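Local structure of hypothetical protein PA2201 (Pseudomonas aeruginosa, 2FEF) at residues A79-S84 with T107-W111; L86-A90 with L100-Y104. The protein is of unknown function but probably acts as an immunity protein against a PoNe-type DNase toxin. All coordinates share one frame; numbering follows the deposited sequence.

Interaction 1 of 2, residues A79-S84 with T107-W111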
loop_
_atom_site.group_PDB
_atom_site.type_symbol
_atom_site.label_atom_id
_atom_site.label_comp_id
_atom_site.label_asym_id
_atom_site.label_seq_id
_atom_site.Cartn_x
_atom_site.Cartn_y
_atom_site.Cartn_z
ATOM N N ALA B 79 -5.936 -3.872 -9.550
ATOM C CA ALA B 79 -5.255 -5.140 -9.306
ATOM C C ALA B 79 -4.801 -5.835 -10.593
ATOM O O ALA B 79 -3.711 -6.425 -10.642
ATOM C CB ALA B 79 -6.186 -6.091 -8.524
ATOM N N ALA B 80 -5.673 -5.818 -11.612
ATOM C CA ALA B 80 -5.319 -6.383 -12.931
ATOM C C ALA B 80 -4.077 -5.688 -13.500
ATOM O O ALA B 80 -3.179 -6.344 -14.050
ATOM C CB ALA B 80 -6.520 -6.246 -13.895
ATOM N N GLU B 81 -3.998 -4.368 -13.362
ATOM C CA GLU B 81 -2.762 -3.645 -13.785
ATOM C C GLU B 81 -1.538 -4.100 -13.000
ATOM O O GLU B 81 -0.465 -4.258 -13.546
ATOM C CB GLU B 81 -2.919 -2.109 -13.617
ATOM C CG GLU B 81 -3.975 -1.456 -14.524
ATOM C CD GLU B 81 -3.923 0.092 -14.520
ATOM O OE1 GLU B 81 -2.949 0.696 -14.018
ATOM O OE2 GLU B 81 -4.893 0.694 -15.020
ATOM N N ASN B 82 -1.697 -4.275 -11.692
ATOM C CA ASN B 82 -0.575 -4.728 -10.860
ATOM C C ASN B 82 -0.103 -6.117 -11.253
ATOM O O ASN B 82 1.112 -6.428 -11.200
ATOM C CB ASN B 82 -0.986 -4.736 -9.370
ATOM C CG ASN B 82 -1.274 -3.335 -8.803
ATOM O OD1 ASN B 82 -0.875 -2.276 -9.353
ATOM N ND2 ASN B 82 -1.985 -3.329 -7.681
ATOM N N ALA B 83 -1.051 -6.978 -11.631
ATOM C CA ALA B 83 -0.674 -8.305 -12.145
ATOM C C ALA B 83 0.044 -8.192 -13.482
ATOM O O ALA B 83 0.986 -8.932 -13.728
ATOM C CB ALA B 83 -1.899 -9.258 -12.268
ATOM N N SER B 84 -0.388 -7.292 -14.352
ATOM C CA SER B 84 0.390 -7.026 -15.592
ATOM C C SER B 84 1.841 -6.541 -15.301
ATOM O O SER B 84 2.765 -6.929 -15.997
ATOM C CB SER B 84 -0.341 -5.997 -16.477
ATOM O OG SER B 84 -1.435 -6.631 -17.141
ATOM N N THR B 107 -3.057 -13.009 -14.526
ATOM C CA THR B 107 -3.139 -11.653 -15.077
ATOM C C THR B 107 -4.351 -11.578 -16.027
ATOM O O THR B 107 -5.219 -10.695 -15.892
ATOM C CB THR B 107 -1.886 -11.296 -15.848
ATOM O OG1 THR B 107 -0.729 -11.546 -15.028
ATOM C CG2 THR B 107 -1.935 -9.834 -16.329
ATOM N N ALA B 108 -4.419 -12.517 -16.965
ATOM C CA ALA B 108 -5.565 -12.611 -17.868
ATOM C C ALA B 108 -6.892 -12.794 -17.112
ATOM O O ALA B 108 -7.891 -12.132 -17.443
ATOM C CB ALA B 108 -5.346 -13.745 -18.877
ATOM N N ALA B 109 -6.907 -13.661 -16.091
ATOM C CA ALA B 109 -8.137 -13.900 -15.305
ATOM C C ALA B 109 -8.554 -12.635 -14.583
ATOM O O ALA B 109 -9.714 -12.320 -14.534
ATOM C CB ALA B 109 -7.919 -14.995 -14.295
ATOM N N LEU B 110 -7.605 -11.907 -13.998
ATOM C CA LEU B 110 -7.983 -10.707 -13.267
ATOM C C LEU B 110 -8.548 -9.643 -14.201
ATOM O O LEU B 110 -9.511 -8.971 -13.825
ATOM C CB LEU B 110 -6.828 -10.160 -12.417
ATOM C CG LEU B 110 -6.503 -10.983 -11.164
ATOM C CD1 LEU B 110 -5.098 -10.536 -10.696
ATOM C CD2 LEU B 110 -7.616 -10.847 -10.063
ATOM N N TRP B 111 -7.946 -9.470 -15.391
ATOM C CA TRP B 111 -8.515 -8.537 -16.376
ATOM C C TRP B 111 -9.960 -8.901 -16.807
ATOM O O TRP B 111 -10.838 -8.028 -16.877
ATOM C CB TRP B 111 -7.595 -8.417 -17.596
ATOM C CG TRP B 111 -6.449 -7.454 -17.392
ATOM C CD1 TRP B 111 -5.138 -7.777 -17.076
ATOM C CD2 TRP B 111 -6.510 -6.027 -17.450
ATOM N NE1 TRP B 111 -4.391 -6.625 -16.977
ATOM C CE2 TRP B 111 -5.212 -5.539 -17.162
ATOM C CE3 TRP B 111 -7.552 -5.101 -17.675
ATOM C CZ2 TRP B 111 -4.911 -4.158 -17.156
ATOM C CZ3 TRP B 111 -7.255 -3.739 -17.675
ATOM C CH2 TRP B 111 -5.938 -3.282 -17.395
#

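Interaction 2 of 2, residues L86-A90 with L100-Y104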
loop_
_atom_site.group_PDB
_atom_site.type_symbol
_atom_site.label_atom_id
_atom_site.label_comp_id
_atom_site.label_asym_id
_atom_site.label_seq_id
_atom_site.Cartn_x
_atom_site.Cartn_y
_atom_site.Cartn_z
ATOM N N LEU B 86 3.511 -7.118 -12.515
ATOM C CA LEU B 86 4.211 -8.296 -11.986
ATOM C C LEU B 86 4.744 -9.149 -13.127
ATOM O O LEU B 86 5.898 -9.599 -13.094
ATOM C CB LEU B 86 3.263 -9.131 -11.098
ATOM C CG LEU B 86 4.025 -10.126 -10.206
ATOM C CD1 LEU B 86 4.709 -9.463 -9.021
ATOM C CD2 LEU B 86 3.070 -11.243 -9.708
ATOM N N LEU B 87 3.902 -9.380 -14.144
ATOM C CA LEU B 87 4.334 -10.195 -15.297
ATOM C C LEU B 87 5.559 -9.553 -15.964
ATOM O O LEU B 87 6.560 -10.216 -16.213
ATOM C CB LEU B 87 3.171 -10.367 -16.301
ATOM C CG LEU B 87 3.533 -11.186 -17.568
ATOM C CD1 LEU B 87 4.104 -12.509 -17.226
ATOM C CD2 LEU B 87 2.264 -11.345 -18.399
ATOM N N LEU B 88 5.477 -8.258 -16.222
ATOM C CA LEU B 88 6.595 -7.527 -16.799
ATOM C C LEU B 88 7.876 -7.666 -15.969
ATOM O O LEU B 88 8.935 -7.979 -16.507
ATOM C CB LEU B 88 6.194 -6.046 -17.005
ATOM C CG LEU B 88 7.327 -5.194 -17.587
ATOM C CD1 LEU B 88 7.724 -5.669 -19.006
ATOM C CD2 LEU B 88 6.928 -3.735 -17.555
ATOM N N LYS B 89 7.794 -7.441 -14.660
ATOM C CA LYS B 89 8.967 -7.613 -13.814
ATOM C C LYS B 89 9.541 -9.036 -13.901
ATOM O O LYS B 89 10.764 -9.243 -13.878
ATOM C CB LYS B 89 8.572 -7.294 -12.375
ATOM C CG LYS B 89 8.222 -5.818 -12.205
ATOM C CD LYS B 89 9.492 -4.950 -12.217
ATOM C CE LYS B 89 9.112 -3.497 -12.454
ATOM N NZ LYS B 89 10.375 -2.693 -12.554
ATOM N N ALA B 90 8.654 -10.032 -13.979
ATOM C CA ALA B 90 9.098 -11.422 -14.074
ATOM C C ALA B 90 9.841 -11.688 -15.417
ATOM O O ALA B 90 10.826 -12.419 -15.460
ATOM C CB ALA B 90 7.893 -12.338 -13.931
ATOM N N LEU B 100 6.436 -17.795 -16.129
ATOM C CA LEU B 100 5.751 -16.612 -16.660
ATOM C C LEU B 100 4.299 -16.968 -16.979
ATOM O O LEU B 100 3.374 -16.200 -16.682
ATOM C CB LEU B 100 6.441 -16.128 -17.938
ATOM C CG LEU B 100 7.834 -15.519 -17.821
ATOM C CD1 LEU B 100 8.304 -15.065 -19.220
ATOM C CD2 LEU B 100 7.819 -14.360 -16.810
ATOM N N ARG B 101 4.107 -18.150 -17.564
ATOM C CA ARG B 101 2.727 -18.611 -17.898
ATOM C C ARG B 101 1.831 -18.711 -16.645
ATOM O O ARG B 101 0.667 -18.296 -16.663
ATOM C CB ARG B 101 2.761 -19.924 -18.689
ATOM C CG ARG B 101 1.387 -20.298 -19.310
ATOM C CD ARG B 101 1.497 -21.674 -20.000
ATOM N NE ARG B 101 0.411 -21.889 -20.960
ATOM C CZ ARG B 101 -0.796 -22.351 -20.623
ATOM N NH1 ARG B 101 -1.073 -22.664 -19.364
ATOM N NH2 ARG B 101 -1.729 -22.499 -21.551
ATOM N N SER B 102 2.404 -19.192 -15.543
ATOM C CA SER B 102 1.691 -19.272 -14.275
ATOM C C SER B 102 1.223 -17.900 -13.783
ATOM O O SER B 102 0.173 -17.799 -13.147
ATOM C CB SER B 102 2.558 -19.978 -13.216
ATOM O OG SER B 102 3.451 -19.054 -12.584
ATOM N N ILE B 103 1.980 -16.840 -14.080
ATOM C CA ILE B 103 1.550 -15.481 -13.784
ATOM C C ILE B 103 0.525 -15.003 -14.784
ATOM O O ILE B 103 -0.508 -14.473 -14.399
ATOM C CB ILE B 103 2.745 -14.489 -13.696
ATOM C CG1 ILE B 103 3.744 -14.999 -12.644
ATOM C CG2 ILE B 103 2.265 -13.029 -13.366
ATOM C CD1 ILE B 103 5.169 -14.367 -12.751
ATOM N N TYR B 104 0.810 -15.211 -16.063
ATOM C CA TYR B 104 -0.054 -14.775 -17.151
ATOM C C TYR B 104 -1.499 -15.296 -17.017
ATOM O O TYR B 104 -2.460 -14.560 -17.267
ATOM C CB TYR B 104 0.527 -15.206 -18.518
ATOM C CG TYR B 104 -0.413 -14.786 -19.641
ATOM C CD1 TYR B 104 -0.442 -13.452 -20.115
ATOM C CD2 TYR B 104 -1.336 -15.691 -20.160
ATOM C CE1 TYR B 104 -1.371 -13.060 -21.097
ATOM C CE2 TYR B 104 -2.263 -15.308 -21.143
ATOM C CZ TYR B 104 -2.258 -14.018 -21.618
ATOM O OH TYR B 104 -3.174 -13.703 -22.588
#

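Interaction 1 of 2, residues A79-S84 with T107-W111
W111 packs against A80 and S84 within an antiparallel helical hairpin, built from helices 66-93 and 97-127; the short axes come within 8.5 Å of each other and their directions differ by 162°. Small residues permit this approach: the CA atoms of A80 and L110 are 5.1 Å apart, and A83 pairs with T107 likewise one turn on. The methyl of A80 lies over one face of the indole, its CB 3.5 Å from the centroid of the five-membered ring of W111 and 7° off the normal, a CH-pi contact. E81 CG meets the benzo part of the ring, while its carboxylate forms salt bridges with R54 and R59 of the second subunit. L110 CD1 reaches A83 CB at 3.8 Å, and the T107 methyl CG2 sits at the indole edge, in its plane; T107 OG1 is hydrogen-bonded to I103 O of its own helix. The F148 ring, from helix 146-158, also meets the indole. With chi1 of W111 at -82°, CG lies anti to the carbonyl carbon, and the indole N-H is directed at the S84 hydroxyl: NE1 donates to S84 OG over 3.0 Å, the acceptor tilted modestly out of the ring plane.

Interaction 2 of 2, residues L86-A90 with L100-Y104
Apolar contacts join L87 and A90 to L100 and I103, and no hydrogen bond crosses between 86-90 and 100-104. A90 presents its methyl to two branches at once: its CB lies 3.5 Å from L100 CD2 and 3.6 Å from I103 CD1, so the alanine is bracketed by the ends of two longer side chains. The other methyl branch of I103, CG2, rests on L87, 4.0 Å from the L87 CA, and also meets L86 CD2 at 4.1 Å, where the two side chains cross at about a right angle. I103 thus divides its branches between successive turns of the facing helix.

The segments belong to the end of the antiparallel hairpin nearest its turn, their axes 9.7 Å apart and their directions differing by 172°. Here the helices are spaced by leucine and isoleucine side chains, the nearest CA pair, L87 and I103, being 6.2 Å apart.

The aromatic contact is made edge-on. L87 CG is anti to the backbone N (chi1 179°), which carries its two methyls across to the second helix: CD1 comes near the carbonyl O of L100, and CD2 meets the edge of the Y104 ring in its plane, 3.8 Å from Y104 CD1.

Polar groups bond beyond the pair. The hydroxyl of Y104 is hydrogen-bonded to L152 O on helix 146-158, whose M155 also touches both L87 and Y104.

In the fold
From the N terminus, helix 66-93 first supplies 79-84 and then 86-90; after the short connection, helix 97-127 returns 100-104 and then 107-111. Interaction 2 therefore closes the inner loop, with nine residues between its segments, and is nested inside the loop of 22 residues closed by interaction 1. Their centres lie 10 Å apart, and they touch where T107 OG1 comes within 4.3 Å of L87 CB. Helix 146-158 packs on both levels, and helix 35-54 also contacts the first helix of the pair at both, through F52 beside A79 and W42 beside L86 and A90. The second subunit reaches interaction 1 alone.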